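Local coordinates for hydrolase family protein (Deinococcus radiodurans R1, PDB 3CNH) that is a predicted hydrolase of the haloacid dehalogenase-like superfamily, probably acting as a phosphatase, at residues W9-G19 / R118-L128; V91-Y102 / L190-R200. All coordinates share one frame; numbering follows the deposited sequence.

Interaction 1. Residues W9-G19 / R118-L128; sequences WDIGGVLLTNG and RIRTFGLGEFL. With NA (sodium ion), chain C; PO4 (phosphate ion), chain D.
R118 grips T17 O end-on with two nitrogens, NH1 at 2.9 Å and NH2 at 3.0 Å, the acceptor sitting in the guanidinium plane. A bend at chi3 (64°) turns the group toward the 9-19 loop, and NH1 has a second acceptor in S85. A leucine in place of R118 would probably leave T17 O without its two guanidinium donors and S85 OG without its NH1 partner.

The apolar contacts centre on L16. Its CD1 lies over the centre of one guanidinium face and touches R118 CB at 3.7 Å, while CD2 makes a CH-pi contact 3.9 Å from the centroid of the F122 ring. I11 and L124 meet tip to tip, as do L15 and L128; L15 CD1 also reaches the edge of F127, 4.1 Å from CE1.

D10 OD2 and G12 O coordinate sodium at 2.4 and 2.3 Å, with D166 completing the protein ligands. G12 N donates to phosphate O3.

The loop leaves the central strand 6-9 and, with D10 and G12 at the sodium, is consistent with the first conserved HAD motif; helix 112-122 packs against it. W9, F127 and L128 meet M104 of strand 103-108, and A95 of helix 89-98 touches W9, L15 and F127.

Interaction 2. Residues V91-Y102 / L190-R200; sequences VLALARDLGQRY and LREELAALGVR
L190 begins the contact by laying CD2 against L94 CD2, with V91 CG1 a little farther off. R191 follows, its aliphatic chain running antiparallel to the side chain of L94. Its CG stands anti to the backbone N and the chain bends at chi3, which brings the guanidinium over L94 CD1; in this one of the two conformers modelled for R191, that methyl sits above the centre of one face, 3.2 Å from R191 CZ. From the edge of the same group NH1 makes a salt bridge to D97 OD2 at 3.2 Å, approaching OD2 close to the line of its C-O bond, although the two flat groups are turned 41° apart.

One turn on, L194 CD1 meets L98 CD1 at 3.7 Å. Beyond the Schellman motif at G198, V199 places CG1 over a face of the Y102 ring, 3.9 Å from its centroid, in a CH-pi contact. The chain end is then clamped. R200 N donates to Y102 OH at 3.0 Å, and R101 takes the terminal carboxylate side-on, NE to R200 OXT at 2.8 Å and almost straight (178°), NH2 to R200 O at 2.8 Å. R101 also pairs with D97, so one carboxylate ties two arginines into a salt-bridge network.

The axes of segments 91-98 and 190-196 approach to 11.5 Å, their N-to-C directions 30° apart. Both helices pack on the central sheet: V91, A95 and L190 reach W9 of strand 6-9, whereas L190 touches V164 and L194 touches V162 of strand 161-165.

Overall arrangement
The centres of interactions 1 and 2 lie 15 Å apart, and helix 89-98 bridges them. R96 NH2 is 2.8 Å from F122 O, a probable hydrogen bond, and A95 CB packs 3.6 Å from L15 CD2. Interaction 1 is the inner one, about 7 Å from the centre of the chain, and holds D10 and G12 of the sodium site beside the phosphate. Interaction 2 lies about 18 Å from that centre, where it fastens the C-terminus; the side chain of V91 remains about 11 Å from sodium. Together they bring helices 89-98 and 187-196, and the loop after helix 112-122, against W9 of the central strand, consistent with the Rossmann-like core of the HAD superfamily.

Interaction 1. Residues W9-G19 / R118-L128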
# COMPACT_ATOMS: atom_id res chain seq x y z
N TRP A 9 -1.27 -1.77 -8.84
CA TRP A 9 -1.12 -2.69 -7.72
C TRP A 9 -1.12 -2.04 -6.35
O TRP A 9 -0.37 -1.13 -6.05
CB TRP A 9 0.20 -3.49 -7.82
CG TRP A 9 0.32 -4.45 -8.95
CD1 TRP A 9 0.59 -4.16 -10.26
CD2 TRP A 9 0.17 -5.87 -8.88
NE1 TRP A 9 0.58 -5.31 -11.01
CE2 TRP A 9 0.34 -6.38 -10.19
CE3 TRP A 9 -0.13 -6.76 -7.85
CZ2 TRP A 9 0.27 -7.74 -10.47
CZ3 TRP A 9 -0.18 -8.09 -8.13
CH2 TRP A 9 -0.01 -8.57 -9.44
N ASP A 10 -1.99 -2.58 -5.54
CA ASP A 10 -1.98 -2.35 -4.09
C ASP A 10 -0.68 -3.05 -3.65
O ASP A 10 -0.22 -4.03 -4.29
CB ASP A 10 -3.23 -3.05 -3.55
CG ASP A 10 -3.41 -2.99 -2.10
OD1 ASP A 10 -2.97 -2.05 -1.47
OD2 ASP A 10 -4.12 -3.95 -1.60
N ILE A 11 -0.07 -2.55 -2.58
CA ILE A 11 1.15 -3.19 -2.05
C ILE A 11 0.81 -4.02 -0.81
O ILE A 11 0.92 -5.23 -0.80
CB ILE A 11 2.27 -2.22 -1.81
CG1 ILE A 11 2.62 -1.50 -3.13
CG2 ILE A 11 3.52 -2.94 -1.24
CD1 ILE A 11 3.75 -0.47 -3.03
N GLY A 12 0.34 -3.35 0.22
CA GLY A 12 -0.03 -4.06 1.47
C GLY A 12 -1.17 -5.04 1.31
O GLY A 12 -2.25 -4.67 0.85
N GLY A 13 -0.93 -6.27 1.71
CA GLY A 13 -1.89 -7.36 1.62
C GLY A 13 -1.93 -8.05 0.27
O GLY A 13 -2.71 -8.99 0.06
N VAL A 14 -1.06 -7.59 -0.62
CA VAL A 14 -0.97 -8.13 -1.98
C VAL A 14 0.46 -8.57 -2.27
O VAL A 14 0.79 -9.77 -2.28
CB VAL A 14 -1.51 -7.13 -3.01
CG1 VAL A 14 -1.36 -7.61 -4.45
CG2 VAL A 14 -3.01 -6.84 -2.75
N LEU A 15 1.32 -7.58 -2.45
CA LEU A 15 2.75 -7.83 -2.74
C LEU A 15 3.56 -8.12 -1.48
O LEU A 15 4.48 -8.93 -1.44
CB LEU A 15 3.36 -6.64 -3.47
CG LEU A 15 2.79 -6.39 -4.88
CD1 LEU A 15 3.27 -5.04 -5.43
CD2 LEU A 15 3.14 -7.56 -5.81
N LEU A 16 3.19 -7.40 -0.44
CA LEU A 16 3.81 -7.50 0.88
C LEU A 16 2.73 -7.56 1.92
O LEU A 16 1.56 -7.35 1.64
CB LEU A 16 4.68 -6.26 1.17
CG LEU A 16 5.77 -5.84 0.15
CD1 LEU A 16 6.42 -4.51 0.58
CD2 LEU A 16 6.81 -6.94 -0.06
N THR A 17 3.16 -7.83 3.14
CA THR A 17 2.24 -7.73 4.28
C THR A 17 1.88 -6.25 4.42
O THR A 17 2.49 -5.38 3.81
CB THR A 17 2.91 -8.18 5.60
OG1 THR A 17 4.11 -7.42 5.81
CG2 THR A 17 3.21 -9.65 5.57
N ASN A 18 0.84 -5.95 5.19
CA ASN A 18 0.56 -4.55 5.51
C ASN A 18 1.75 -3.98 6.27
O ASN A 18 2.53 -4.72 6.83
CB ASN A 18 -0.70 -4.41 6.33
CG ASN A 18 -1.92 -4.74 5.51
OD1 ASN A 18 -2.03 -4.31 4.37
ND2 ASN A 18 -2.81 -5.55 6.06
N GLY A 19 1.92 -2.68 6.19
CA GLY A 19 3.07 -2.04 6.83
C GLY A 19 2.86 -1.67 8.29
O GLY A 19 3.77 -1.73 9.10
N ARG A 118 9.96 -0.08 2.07
CA ARG A 118 9.36 -1.30 1.47
C ARG A 118 9.80 -1.45 0.03
O ARG A 118 10.18 -2.52 -0.42
CB ARG A 118 7.82 -1.26 1.61
CG ARG A 118 7.40 -1.59 3.05
CD ARG A 118 6.06 -0.99 3.45
NE ARG A 118 4.91 -1.47 2.69
CZ ARG A 118 4.17 -2.52 3.04
NH1 ARG A 118 4.52 -3.32 4.03
NH2 ARG A 118 3.09 -2.81 2.30
N ILE A 119 9.81 -0.33 -0.67
CA ILE A 119 10.18 -0.34 -2.10
C ILE A 119 11.61 -0.78 -2.26
O ILE A 119 11.94 -1.65 -3.09
CB ILE A 119 9.92 1.05 -2.74
CG1 ILE A 119 8.42 1.30 -2.82
CG2 ILE A 119 10.55 1.16 -4.12
CD1 ILE A 119 8.07 2.77 -3.02
N ARG A 120 12.49 -0.21 -1.45
CA ARG A 120 13.92 -0.51 -1.61
C ARG A 120 14.24 -1.91 -1.12
O ARG A 120 14.99 -2.66 -1.75
CB ARG A 120 14.82 0.50 -0.86
CG ARG A 120 15.19 0.10 0.56
CD ARG A 120 16.31 0.98 1.13
NE ARG A 120 15.77 2.28 1.45
CZ ARG A 120 15.39 2.64 2.67
NH1 ARG A 120 14.86 3.82 2.85
NH2 ARG A 120 15.52 1.81 3.69
N THR A 121 13.66 -2.27 0.01
CA THR A 121 13.97 -3.58 0.62
C THR A 121 13.54 -4.76 -0.24
O THR A 121 14.25 -5.79 -0.34
CB THR A 121 13.36 -3.68 2.06
OG1 THR A 121 13.88 -2.60 2.84
CG2 THR A 121 13.66 -5.02 2.71
N PHE A 122 12.42 -4.61 -0.91
CA PHE A 122 11.83 -5.71 -1.68
C PHE A 122 11.95 -5.54 -3.19
O PHE A 122 11.39 -6.31 -3.96
CB PHE A 122 10.42 -6.01 -1.22
CG PHE A 122 10.37 -6.39 0.22
CD1 PHE A 122 10.78 -7.63 0.62
CD2 PHE A 122 9.98 -5.48 1.18
CE1 PHE A 122 10.79 -7.98 1.98
CE2 PHE A 122 9.98 -5.80 2.55
CZ PHE A 122 10.38 -7.08 2.94
N GLY A 123 12.70 -4.52 -3.58
CA GLY A 123 12.94 -4.27 -5.02
C GLY A 123 11.70 -4.07 -5.87
O GLY A 123 11.62 -4.54 -7.03
N LEU A 124 10.73 -3.37 -5.30
CA LEU A 124 9.43 -3.20 -5.97
C LEU A 124 9.55 -2.43 -7.29
O LEU A 124 8.79 -2.60 -8.22
CB LEU A 124 8.38 -2.58 -5.05
CG LEU A 124 8.13 -3.33 -3.73
CD1 LEU A 124 7.03 -2.63 -2.90
CD2 LEU A 124 7.81 -4.82 -3.97
N GLY A 125 10.55 -1.58 -7.32
CA GLY A 125 10.85 -0.74 -8.48
C GLY A 125 11.38 -1.50 -9.66
O GLY A 125 11.48 -0.97 -10.76
N GLU A 126 11.67 -2.78 -9.48
CA GLU A 126 12.15 -3.56 -10.60
C GLU A 126 11.02 -3.86 -11.55
O GLU A 126 11.21 -4.01 -12.74
CB GLU A 126 12.80 -4.86 -10.11
CG GLU A 126 14.05 -4.54 -9.31
CD GLU A 126 14.71 -5.76 -8.66
OE1 GLU A 126 14.36 -6.91 -9.02
OE2 GLU A 126 15.60 -5.55 -7.80
N PHE A 127 9.81 -3.87 -11.00
CA PHE A 127 8.64 -4.24 -11.82
C PHE A 127 7.49 -3.23 -11.81
O PHE A 127 6.55 -3.36 -12.61
CB PHE A 127 8.15 -5.66 -11.48
CG PHE A 127 7.72 -5.83 -10.05
CD1 PHE A 127 6.42 -5.60 -9.68
CD2 PHE A 127 8.62 -6.26 -9.08
CE1 PHE A 127 6.03 -5.77 -8.35
CE2 PHE A 127 8.23 -6.44 -7.78
CZ PHE A 127 6.93 -6.19 -7.41
N LEU A 128 7.58 -2.23 -10.95
CA LEU A 128 6.60 -1.14 -10.91
C LEU A 128 7.34 0.11 -11.37
O LEU A 128 8.37 0.51 -10.79
CB LEU A 128 5.96 -0.95 -9.53
CG LEU A 128 5.27 -2.19 -8.97
CD1 LEU A 128 4.75 -1.97 -7.52
CD2 LEU A 128 4.18 -2.67 -9.95
NA NA C . -4.33 -3.73 0.76
P PO4 D . -1.89 -0.41 0.72
O1 PO4 D . -2.74 0.51 -0.03
O2 PO4 D . -2.66 -1.71 0.99
O3 PO4 D . -0.47 -0.64 0.18
O4 PO4 D . -1.66 0.08 2.15
O HOH W 1 -4.35 -4.20 3.05
O HOH W 2 -6.13 -2.39 0.55

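Interaction 2. Residues V91-Y102 / L190-R200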
# COMPACT_ATOMS: atom_id res chain seq x y z
N VAL A 91 2.69 -13.98 -4.69
CA VAL A 91 2.11 -12.83 -5.42
C VAL A 91 3.24 -11.98 -6.00
O VAL A 91 3.19 -11.48 -7.13
CB VAL A 91 1.11 -12.04 -4.61
CG1 VAL A 91 0.68 -10.82 -5.40
CG2 VAL A 91 -0.07 -12.92 -4.27
N LEU A 92 4.27 -11.82 -5.20
CA LEU A 92 5.49 -11.11 -5.67
C LEU A 92 6.03 -11.70 -6.90
O LEU A 92 6.38 -11.02 -7.86
CB LEU A 92 6.63 -11.19 -4.67
CG LEU A 92 6.58 -10.08 -3.65
CD1 LEU A 92 7.56 -10.31 -2.54
CD2 LEU A 92 6.86 -8.76 -4.35
N ALA A 93 6.14 -13.02 -6.89
CA ALA A 93 6.69 -13.74 -8.01
C ALA A 93 5.84 -13.53 -9.26
O ALA A 93 6.34 -13.39 -10.37
CB ALA A 93 6.83 -15.25 -7.70
N LEU A 94 4.53 -13.51 -9.06
CA LEU A 94 3.59 -13.31 -10.19
C LEU A 94 3.80 -11.92 -10.79
O LEU A 94 3.89 -11.73 -12.01
CB LEU A 94 2.15 -13.44 -9.70
CG LEU A 94 1.03 -13.05 -10.67
CD1 LEU A 94 1.05 -13.86 -11.95
CD2 LEU A 94 -0.36 -13.15 -9.97
N ALA A 95 3.85 -10.97 -9.89
CA ALA A 95 4.00 -9.55 -10.31
C ALA A 95 5.33 -9.37 -11.03
O ALA A 95 5.41 -8.72 -12.07
CB ALA A 95 3.88 -8.60 -9.14
N ARG A 96 6.37 -10.00 -10.51
CA ARG A 96 7.71 -9.89 -11.14
C ARG A 96 7.67 -10.45 -12.55
O ARG A 96 8.30 -9.93 -13.48
CB ARG A 96 8.81 -10.58 -10.28
CG ARG A 96 9.17 -9.80 -9.00
CD ARG A 96 10.16 -10.50 -7.99
NE ARG A 96 10.45 -9.59 -6.86
CZ ARG A 96 10.90 -9.94 -5.65
NH1 ARG A 96 11.06 -11.22 -5.33
NH2 ARG A 96 11.12 -9.00 -4.73
N ASP A 97 6.93 -11.53 -12.72
CA ASP A 97 6.81 -12.18 -14.02
C ASP A 97 6.07 -11.27 -14.99
O ASP A 97 6.52 -10.98 -16.09
CB ASP A 97 6.04 -13.49 -13.85
CG ASP A 97 5.86 -14.25 -15.12
OD1 ASP A 97 6.69 -14.12 -16.03
OD2 ASP A 97 4.87 -15.00 -15.20
N LEU A 98 4.91 -10.82 -14.55
CA LEU A 98 4.03 -9.99 -15.39
C LEU A 98 4.70 -8.66 -15.77
O LEU A 98 4.46 -8.10 -16.83
CB LEU A 98 2.69 -9.70 -14.70
CG LEU A 98 1.69 -10.85 -14.59
CD1 LEU A 98 0.47 -10.43 -13.69
CD2 LEU A 98 1.26 -11.28 -15.99
N GLY A 99 5.56 -8.19 -14.88
CA GLY A 99 6.24 -6.92 -15.10
C GLY A 99 7.15 -6.95 -16.32
O GLY A 99 7.59 -5.91 -16.81
N GLN A 100 7.45 -8.15 -16.80
CA GLN A 100 8.28 -8.29 -17.99
C GLN A 100 7.51 -7.98 -19.25
O GLN A 100 8.09 -7.76 -20.33
CB GLN A 100 8.79 -9.73 -18.11
CG GLN A 100 9.67 -10.19 -17.01
CD GLN A 100 9.99 -11.65 -17.19
OE1 GLN A 100 9.18 -12.53 -16.88
NE2 GLN A 100 11.18 -11.92 -17.70
N ARG A 101 6.19 -7.98 -19.12
CA ARG A 101 5.32 -7.86 -20.31
C ARG A 101 4.32 -6.73 -20.28
O ARG A 101 3.69 -6.42 -21.30
CB ARG A 101 4.59 -9.19 -20.53
CG ARG A 101 5.52 -10.38 -20.88
CD ARG A 101 4.77 -11.69 -21.11
NE ARG A 101 4.12 -12.26 -19.93
CZ ARG A 101 4.76 -12.79 -18.89
NH1 ARG A 101 6.07 -12.83 -18.86
NH2 ARG A 101 4.08 -13.29 -17.87
N TYR A 102 4.15 -6.15 -19.10
CA TYR A 102 3.18 -5.08 -18.90
C TYR A 102 3.75 -3.94 -18.15
O TYR A 102 4.62 -4.08 -17.28
CB TYR A 102 1.94 -5.60 -18.12
CG TYR A 102 1.18 -6.66 -18.88
CD1 TYR A 102 1.55 -7.98 -18.81
CD2 TYR A 102 0.13 -6.32 -19.72
CE1 TYR A 102 0.92 -8.94 -19.54
CE2 TYR A 102 -0.50 -7.29 -20.46
CZ TYR A 102 -0.11 -8.60 -20.37
OH TYR A 102 -0.71 -9.61 -21.12
N LEU A 190 -5.40 -14.96 -8.62
CA LEU A 190 -5.13 -13.67 -9.26
C LEU A 190 -4.64 -13.90 -10.68
O LEU A 190 -5.06 -13.24 -11.62
CB LEU A 190 -4.11 -12.86 -8.47
CG LEU A 190 -3.77 -11.46 -8.99
CD1 LEU A 190 -5.00 -10.55 -9.16
CD2 LEU A 190 -2.76 -10.75 -8.03
N ARG A 191 -3.77 -14.89 -10.83
CA ARG A 191 -3.20 -15.19 -12.15
C ARG A 191 -4.31 -15.59 -13.11
O ARG A 191 -4.34 -15.12 -14.26
CB ARG A 191 -2.10 -16.28 -12.13
CG ARG A 191 -1.39 -16.45 -13.50
CD ARG A 191 -0.29 -17.55 -13.54
NE ARG A 191 0.93 -17.24 -12.79
CZ ARG A 191 2.02 -16.63 -13.29
NH1 ARG A 191 2.03 -16.20 -14.54
NH2 ARG A 191 3.09 -16.41 -12.53
N GLU A 192 -5.23 -16.41 -12.64
CA GLU A 192 -6.31 -16.89 -13.51
C GLU A 192 -7.23 -15.77 -13.90
O GLU A 192 -7.65 -15.71 -15.05
CB GLU A 192 -7.17 -18.00 -12.90
CG GLU A 192 -7.93 -18.81 -13.96
CD GLU A 192 -8.71 -17.97 -15.01
OE1 GLU A 192 -8.41 -18.04 -16.25
OE2 GLU A 192 -9.62 -17.23 -14.58
N GLU A 193 -7.58 -14.92 -12.94
CA GLU A 193 -8.50 -13.82 -13.24
C GLU A 193 -7.87 -12.79 -14.15
O GLU A 193 -8.52 -12.27 -15.03
CB GLU A 193 -9.07 -13.18 -11.98
CG GLU A 193 -9.84 -14.17 -11.13
CD GLU A 193 -10.98 -13.49 -10.38
OE1 GLU A 193 -11.79 -12.85 -11.08
OE2 GLU A 193 -11.09 -13.62 -9.14
N LEU A 194 -6.60 -12.48 -13.93
CA LEU A 194 -5.89 -11.60 -14.86
C LEU A 194 -5.87 -12.21 -16.28
O LEU A 194 -6.04 -11.51 -17.27
CB LEU A 194 -4.48 -11.28 -14.41
CG LEU A 194 -4.45 -10.34 -13.19
CD1 LEU A 194 -3.02 -10.21 -12.63
CD2 LEU A 194 -5.05 -8.96 -13.48
N ALA A 195 -5.64 -13.52 -16.37
CA ALA A 195 -5.56 -14.19 -17.67
C ALA A 195 -6.89 -14.08 -18.40
O ALA A 195 -6.94 -13.96 -19.62
CB ALA A 195 -5.15 -15.67 -17.52
N ALA A 196 -7.97 -14.05 -17.62
CA ALA A 196 -9.32 -13.92 -18.19
C ALA A 196 -9.51 -12.56 -18.86
O ALA A 196 -10.33 -12.41 -19.76
CB ALA A 196 -10.43 -14.20 -17.16
N LEU A 197 -8.69 -11.60 -18.45
CA LEU A 197 -8.73 -10.26 -19.01
C LEU A 197 -7.70 -10.08 -20.10
O LEU A 197 -7.53 -8.99 -20.64
CB LEU A 197 -8.47 -9.20 -17.95
CG LEU A 197 -9.51 -9.05 -16.85
CD1 LEU A 197 -9.10 -7.98 -15.82
CD2 LEU A 197 -10.85 -8.64 -17.49
N GLY A 198 -6.99 -11.16 -20.39
CA GLY A 198 -5.98 -11.14 -21.44
C GLY A 198 -4.58 -10.78 -20.96
O GLY A 198 -3.66 -10.62 -21.75
N VAL A 199 -4.46 -10.65 -19.66
CA VAL A 199 -3.17 -10.33 -19.02
C VAL A 199 -2.50 -11.63 -18.62
O VAL A 199 -2.86 -12.26 -17.65
CB VAL A 199 -3.34 -9.40 -17.82
CG1 VAL A 199 -2.02 -9.18 -17.05
CG2 VAL A 199 -3.95 -8.07 -18.25
N ARG A 200 -1.47 -11.98 -19.38
CA ARG A 200 -0.77 -13.25 -19.20
C ARG A 200 0.74 -13.08 -19.10
O ARG A 200 1.39 -13.84 -18.37
CB ARG A 200 -1.10 -14.16 -20.38
CG ARG A 200 -2.59 -14.19 -20.72
CD ARG A 200 -2.91 -15.18 -21.83
NE ARG A 200 -4.31 -15.14 -22.22
CZ ARG A 200 -4.79 -14.31 -23.14
NH1 ARG A 200 -6.08 -14.32 -23.44
NH2 ARG A 200 -3.97 -13.47 -23.75
OXT ARG A 200 1.34 -12.24 -19.79
O HOH W 3 1.14 -11.67 -22.49